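Local coordinates for protein transcriptional regulator, LacI family (Arthrobacter sp., PDB 4RKQ) that probably regulates transcription as a LacI-family regulator whose two-lobed, periplasmic-binding-protein-like core senses a small sugar-like effector, at residues R92-L97 with G102-S107; L134-A139 with D200-G205; S167-E172 with A183-E188. One frame throughout, in Å; residues are numbered along the deposited sequence.

Contact 1: residues R92-L97 with G102-S107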
# COMPACT_ATOMS: atom_id res chain seq x y z
N ARG A 92 -17.22 -0.15 -24.69
CA ARG A 92 -16.72 0.53 -23.50
C ARG A 92 -15.20 0.20 -23.40
O ARG A 92 -14.80 -0.94 -23.39
CB ARG A 92 -17.48 0.08 -22.23
CG ARG A 92 -18.99 0.29 -22.28
CD ARG A 92 -19.73 -0.41 -21.16
NE ARG A 92 -19.79 -1.84 -21.42
CZ ARG A 92 -20.62 -2.68 -20.84
NH1 ARG A 92 -21.47 -2.26 -19.90
NH2 ARG A 92 -20.56 -3.98 -21.15
N PRO A 93 -14.36 1.22 -23.44
CA PRO A 93 -12.92 0.98 -23.63
C PRO A 93 -12.24 0.37 -22.40
O PRO A 93 -12.53 0.76 -21.26
CB PRO A 93 -12.35 2.39 -23.92
CG PRO A 93 -13.40 3.36 -23.55
CD PRO A 93 -14.72 2.66 -23.53
N LEU A 94 -11.45 -0.66 -22.67
CA LEU A 94 -10.51 -1.18 -21.73
C LEU A 94 -9.11 -0.66 -22.04
O LEU A 94 -8.66 -0.74 -23.19
CB LEU A 94 -10.50 -2.69 -21.80
CG LEU A 94 -9.48 -3.43 -20.96
CD1 LEU A 94 -9.72 -3.22 -19.47
CD2 LEU A 94 -9.55 -4.92 -21.32
N ILE A 95 -8.45 -0.13 -21.00
CA ILE A 95 -7.04 0.14 -21.03
C ILE A 95 -6.37 -0.85 -20.09
O ILE A 95 -6.54 -0.77 -18.88
CB ILE A 95 -6.74 1.57 -20.56
CG1 ILE A 95 -7.44 2.54 -21.54
CG2 ILE A 95 -5.23 1.81 -20.56
CD1 ILE A 95 -7.41 3.94 -21.11
N VAL A 96 -5.58 -1.75 -20.64
CA VAL A 96 -4.73 -2.67 -19.85
C VAL A 96 -3.28 -2.27 -19.76
O VAL A 96 -2.73 -1.66 -20.67
CB VAL A 96 -4.77 -4.12 -20.41
CG1 VAL A 96 -6.14 -4.73 -20.24
CG2 VAL A 96 -4.36 -4.16 -21.88
N LEU A 97 -2.63 -2.66 -18.67
CA LEU A 97 -1.24 -2.42 -18.52
C LEU A 97 -0.47 -3.72 -18.39
O LEU A 97 -0.94 -4.69 -17.80
CB LEU A 97 -0.97 -1.63 -17.25
CG LEU A 97 -1.50 -0.21 -17.31
CD1 LEU A 97 -2.96 -0.09 -16.87
CD2 LEU A 97 -0.59 0.66 -16.48
N GLY A 102 -4.22 -7.85 -26.82
CA GLY A 102 -5.17 -8.39 -27.80
C GLY A 102 -5.96 -7.24 -28.39
O GLY A 102 -5.36 -6.22 -28.78
N GLY A 103 -7.29 -7.38 -28.41
CA GLY A 103 -8.19 -6.38 -28.94
C GLY A 103 -8.62 -5.29 -27.97
O GLY A 103 -9.55 -4.55 -28.26
N ALA A 104 -7.95 -5.15 -26.83
CA ALA A 104 -8.31 -4.08 -25.90
C ALA A 104 -8.15 -2.73 -26.59
O ALA A 104 -7.28 -2.55 -27.43
CB ALA A 104 -7.44 -4.17 -24.68
N ALA A 105 -9.04 -1.81 -26.29
CA ALA A 105 -9.05 -0.48 -26.87
C ALA A 105 -7.75 0.26 -26.67
O ALA A 105 -7.34 0.99 -27.55
CB ALA A 105 -10.21 0.33 -26.30
N GLY A 106 -7.13 0.07 -25.50
CA GLY A 106 -5.92 0.77 -25.16
C GLY A 106 -5.00 -0.07 -24.36
O GLY A 106 -5.44 -1.00 -23.66
N SER A 107 -3.72 0.27 -24.42
CA SER A 107 -2.67 -0.51 -23.70
C SER A 107 -1.48 0.34 -23.38
O SER A 107 -1.07 1.16 -24.16
CB SER A 107 -2.18 -1.68 -24.57
OG SER A 107 -1.32 -2.56 -23.87
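The methyl group of Ala-104 is the bump in this contact, and the hollow it enters lies between two side chains of the neighbouring strand. Its CB is 4.0 Å from Leu-94 CD2 and 4.2 Å from Val-96 CG2. Leu-94 forms its wall of that notch with CG anti to the backbone N (chi1 175°), while helix 82-89 packs on the same Leu-94 and Val-96 side chains. One residue on, the chain turns and Ala-105 CB rests against Pro-93 CB at 3.8 Å, close to Leu-94 O as well.

At Gly-106 the relief is reversed. A side chain there would run into Ile-95 CG1, so the glycine leaves the sheet face to Ile-95, which packs onto Leu-257 of helix 246-262. The bare backbone is drawn in as a parallel strand: Gly-106 N donates to Leu-94 O at 2.9 Å, and Val-96 N to Gly-106 O at 3.1 Å, the latter from above the carbonyl plane. Ser-107 CA adds a CA-H...O contact to Val-96 O at 3.2 Å.

Strands 94-97 and 106-110 are inner neighbours in the parallel sheet of one lobe of the LacI-type core. Where they begin, Gln-86 accepts from both Leu-94 N and Ala-105 N, so the polar backbone atoms are met by N-H...O hydrogen bonds, two of them to the Gln-86 side chain, while small apolar groups pack between them.

Contact 2: residues L134-A139 with D200-G205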
# COMPACT_ATOMS: atom_id res chain seq x y z
N LEU A 134 16.56 -12.18 -9.32
CA LEU A 134 15.54 -12.86 -8.57
C LEU A 134 14.21 -12.63 -9.30
O LEU A 134 13.72 -11.53 -9.38
CB LEU A 134 15.50 -12.32 -7.14
CG LEU A 134 14.25 -12.71 -6.36
CD1 LEU A 134 14.12 -14.22 -6.22
CD2 LEU A 134 14.30 -12.01 -5.03
N GLU A 135 13.62 -13.72 -9.75
CA GLU A 135 12.47 -13.71 -10.63
C GLU A 135 11.23 -13.99 -9.79
O GLU A 135 11.29 -14.76 -8.86
CB GLU A 135 12.67 -14.86 -11.65
CG GLU A 135 11.54 -15.20 -12.58
CD GLU A 135 11.33 -14.13 -13.60
OE1 GLU A 135 11.00 -13.00 -13.19
OE2 GLU A 135 11.49 -14.40 -14.81
N ALA A 136 10.08 -13.45 -10.17
CA ALA A 136 8.82 -13.82 -9.51
C ALA A 136 8.26 -15.06 -10.25
O ALA A 136 8.09 -15.02 -11.48
CB ALA A 136 7.86 -12.67 -9.61
N GLY A 137 8.00 -16.13 -9.53
CA GLY A 137 7.41 -17.32 -10.15
C GLY A 137 7.69 -18.58 -9.36
O GLY A 137 7.94 -18.53 -8.15
N SER A 138 7.68 -19.70 -10.06
CA SER A 138 7.85 -21.04 -9.49
C SER A 138 8.76 -21.83 -10.43
O SER A 138 8.74 -21.58 -11.63
CB SER A 138 6.49 -21.74 -9.39
OG SER A 138 6.64 -23.06 -8.91
N ALA A 139 9.57 -22.75 -9.92
CA ALA A 139 10.35 -23.65 -10.78
C ALA A 139 10.01 -25.14 -10.54
O ALA A 139 10.85 -26.02 -10.79
CB ALA A 139 11.84 -23.41 -10.57
N ASP A 200 10.37 -4.05 -6.45
CA ASP A 200 10.71 -3.47 -5.12
C ASP A 200 10.26 -4.26 -3.91
O ASP A 200 10.99 -4.35 -2.93
CB ASP A 200 10.18 -2.04 -4.98
CG ASP A 200 10.90 -1.02 -5.86
OD1 ASP A 200 11.90 -1.38 -6.49
OD2 ASP A 200 10.44 0.17 -5.90
N LEU A 201 9.06 -4.83 -3.93
CA LEU A 201 8.59 -5.63 -2.83
C LEU A 201 9.54 -6.83 -2.61
O LEU A 201 9.95 -7.12 -1.47
CB LEU A 201 7.19 -6.15 -3.12
CG LEU A 201 6.61 -7.04 -2.04
CD1 LEU A 201 6.54 -6.28 -0.75
CD2 LEU A 201 5.25 -7.61 -2.46
N MET A 202 9.89 -7.52 -3.70
CA MET A 202 10.85 -8.63 -3.60
C MET A 202 12.22 -8.09 -3.15
O MET A 202 12.89 -8.69 -2.34
CB MET A 202 10.91 -9.44 -4.91
CG MET A 202 9.60 -10.22 -5.23
SD MET A 202 9.70 -11.27 -6.70
CE MET A 202 10.42 -12.72 -5.96
N ALA A 203 12.62 -6.92 -3.66
CA ALA A 203 13.88 -6.33 -3.23
C ALA A 203 13.95 -6.04 -1.74
O ALA A 203 15.00 -6.20 -1.14
CB ALA A 203 14.22 -5.07 -4.04
N ALA A 204 12.85 -5.64 -1.14
CA ALA A 204 12.83 -5.41 0.31
C ALA A 204 13.16 -6.69 1.03
O ALA A 204 13.84 -6.68 2.05
CB ALA A 204 11.48 -4.86 0.75
N GLY A 205 12.70 -7.81 0.50
CA GLY A 205 13.03 -9.09 1.09
C GLY A 205 14.52 -9.45 0.92
O GLY A 205 15.14 -10.05 1.81
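Met-202 makes every contact that helix 200-205 has with strand 134-136, reaching across the 9.7 Å that separate the axes of the two short segments. CG anti to the carbonyl carbon and an extended chi2 (-176°) carry the side chain out from the helix, and a bend at chi3 (84°) turns the terminal methyl against the strand. There CE sits against the branch of Leu-134, 3.9 Å from Leu-134 CG and nearly as near to both of its methyls. Leu-134 and Met-202 cross obliquely, so the methyl meets the leucine fork rather than lying along it. The sulfur meets the strand two residues further on: Met-202 SD lies 3.7 Å from Ala-136 CB. Between the two, Met-202 CE is also 3.7 Å from Glu-135 O.

This is the tight part, and Ala-178 of helix 175-188 touches both Leu-134 and Met-202. Beyond Ala-136 the segment leaves the sheet and diverges from the helix, through Gly-137, where a side chain would jam against the preceding carbonyl oxygen, to exposed Ser-138. Glu-135 points to the other face of the sheet, where its carboxylate is held by Thr-149. On the helix, Ala-204 faces another way and packs on Leu-234 of the second subunit.

Strand and helix here belong to the alpha/beta layering of one lobe, the helix running at 132° to the strand direction. With no hydrogen bond between the segments, the contact rests on dispersion: a flexible thioether moulds itself to a leucine fork and an alanine methyl.

Contact 3: residues S167-E172 with A183-E188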
# COMPACT_ATOMS: atom_id res chain seq x y z
N SER A 167 23.46 -15.82 -11.94
CA SER A 167 22.58 -16.89 -11.52
C SER A 167 21.13 -16.42 -11.48
O SER A 167 20.89 -15.27 -11.23
CB SER A 167 22.92 -17.37 -10.13
OG SER A 167 24.27 -17.71 -10.05
N LEU A 168 20.21 -17.35 -11.67
CA LEU A 168 18.78 -17.11 -11.53
C LEU A 168 18.22 -17.71 -10.25
O LEU A 168 18.43 -18.89 -9.96
CB LEU A 168 18.05 -17.71 -12.72
CG LEU A 168 16.53 -17.50 -12.74
CD1 LEU A 168 16.18 -16.04 -12.97
CD2 LEU A 168 15.93 -18.38 -13.86
N ILE A 169 17.47 -16.89 -9.51
CA ILE A 169 16.70 -17.32 -8.34
C ILE A 169 15.24 -17.03 -8.68
O ILE A 169 14.95 -16.04 -9.36
CB ILE A 169 17.05 -16.49 -7.09
CG1 ILE A 169 18.55 -16.34 -6.93
CG2 ILE A 169 16.43 -17.10 -5.82
CD1 ILE A 169 18.91 -15.24 -5.97
N VAL A 170 14.37 -17.93 -8.26
CA VAL A 170 12.93 -17.81 -8.47
C VAL A 170 12.26 -17.95 -7.12
O VAL A 170 12.67 -18.74 -6.30
CB VAL A 170 12.41 -18.89 -9.43
CG1 VAL A 170 10.90 -18.77 -9.63
CG2 VAL A 170 13.10 -18.75 -10.78
N ALA A 171 11.28 -17.09 -6.85
CA ALA A 171 10.50 -17.15 -5.64
C ALA A 171 9.12 -16.54 -5.92
O ALA A 171 8.93 -15.77 -6.89
CB ALA A 171 11.21 -16.38 -4.52
N GLU A 172 8.17 -16.86 -5.05
CA GLU A 172 6.83 -16.26 -5.08
C GLU A 172 6.97 -14.78 -4.81
O GLU A 172 7.88 -14.37 -4.09
CB GLU A 172 5.95 -16.91 -3.99
CG GLU A 172 4.45 -16.85 -4.21
CD GLU A 172 3.68 -17.05 -2.92
OE1 GLU A 172 4.20 -17.73 -2.01
OE2 GLU A 172 2.55 -16.52 -2.79
N ALA A 183 18.15 -15.83 0.99
CA ALA A 183 18.97 -16.40 2.09
C ALA A 183 19.54 -17.76 1.73
O ALA A 183 20.73 -18.04 1.99
CB ALA A 183 18.15 -16.48 3.39
N ALA A 184 18.71 -18.61 1.12
CA ALA A 184 19.13 -19.98 0.73
C ALA A 184 20.23 -19.91 -0.31
O ALA A 184 21.24 -20.59 -0.20
CB ALA A 184 17.95 -20.77 0.19
N PHE A 185 20.01 -19.07 -1.30
CA PHE A 185 20.98 -18.84 -2.35
C PHE A 185 22.31 -18.28 -1.86
O PHE A 185 23.36 -18.72 -2.31
CB PHE A 185 20.40 -17.87 -3.37
CG PHE A 185 21.29 -17.61 -4.54
CD1 PHE A 185 21.33 -18.49 -5.60
CD2 PHE A 185 22.08 -16.50 -4.57
CE1 PHE A 185 22.16 -18.26 -6.66
CE2 PHE A 185 22.91 -16.25 -5.63
CZ PHE A 185 22.94 -17.12 -6.69
N LEU A 186 22.27 -17.27 -0.98
CA LEU A 186 23.49 -16.67 -0.42
C LEU A 186 24.33 -17.64 0.45
O LEU A 186 25.54 -17.52 0.46
CB LEU A 186 23.15 -15.41 0.38
CG LEU A 186 22.64 -14.23 -0.45
CD1 LEU A 186 21.95 -13.22 0.46
CD2 LEU A 186 23.76 -13.57 -1.23
N ARG A 187 23.69 -18.58 1.16
CA ARG A 187 24.41 -19.72 1.83
C ARG A 187 25.29 -20.47 0.83
O ARG A 187 26.44 -20.75 1.09
CB ARG A 187 23.43 -20.73 2.50
CG ARG A 187 23.49 -20.75 4.02
CD ARG A 187 22.12 -20.52 4.66
NE ARG A 187 21.20 -21.64 4.45
CZ ARG A 187 19.87 -21.54 4.45
NH1 ARG A 187 19.15 -22.63 4.24
NH2 ARG A 187 19.24 -20.39 4.64
N GLU A 188 24.72 -20.76 -0.34
CA GLU A 188 25.41 -21.45 -1.40
C GLU A 188 26.32 -20.56 -2.23
O GLU A 188 27.33 -21.03 -2.71
CB GLU A 188 24.40 -22.16 -2.29
CG GLU A 188 23.82 -23.42 -1.66
CD GLU A 188 23.54 -24.51 -2.69
OE1 GLU A 188 23.95 -25.67 -2.45
OE2 GLU A 188 22.92 -24.22 -3.73
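Phe-185 holds CG anti to its backbone N (chi1 -177°), which sends the ring off the helix toward the strand, and Ile-169 answers with CG1 beside the backbone N (chi1 -46°) and anti to the carbonyl carbon, so that CD1 comes to lie over one face of that ring. The meeting is a CH-pi contact: Ile-169 CD1 stands 3.9 Å from the centroid of the Phe-185 ring, 22° off the normal. CD1 is shifted toward the root of the ring, its closest approach being 3.7 Å to Phe-185 CG, and Ile-169 CG1 follows alongside, 3.8 Å from Phe-185 CD1.

At the far end of the ring Ser-167 comes in two residues earlier on the same side of the strand. Its CB approaches Phe-185 CZ obliquely at 3.4 Å, a close fit, while OG lies at the ring edge, in plane, 3.7 Å from the same Phe-185 CZ.

Strand 166-171 borders the sheet within this chain, and helix 175-188 leads on to strand 194-197 in a beta-alpha-beta crossover, as in Rossmann-like lobes. The chain passes over strand 131-136, which lies between those two strands.

A serine in place of Phe-185 would probably leave Ile-169 CD1 without its aromatic floor and open a gap beside Ser-167. His-189, one turn further on, stacks on the Phe-185 ring, and Thr-192 in the following loop also touches it.

Overall arrangement
From the N terminus the chain first closes contact 1 across a four-residue loop, setting strands 94-97 and 106-110 side by side in one lobe. It then crosses to the other lobe, where strand 131-136 opens contact 2. Before helix 200-212 returns to complete it, the chain lays down strand 166-171 and helix 175-188, so contact 3 opens and closes within the long excursion of contact 2. These two meet directly, Glu-135 N to Ile-169 O at 2.7 Å, because their strands are sheet neighbours. Contact 1 stands apart on the opposite side of the chain's centre, its centre about 28 Å from that of contact 2 and about 36 Å from that of contact 3.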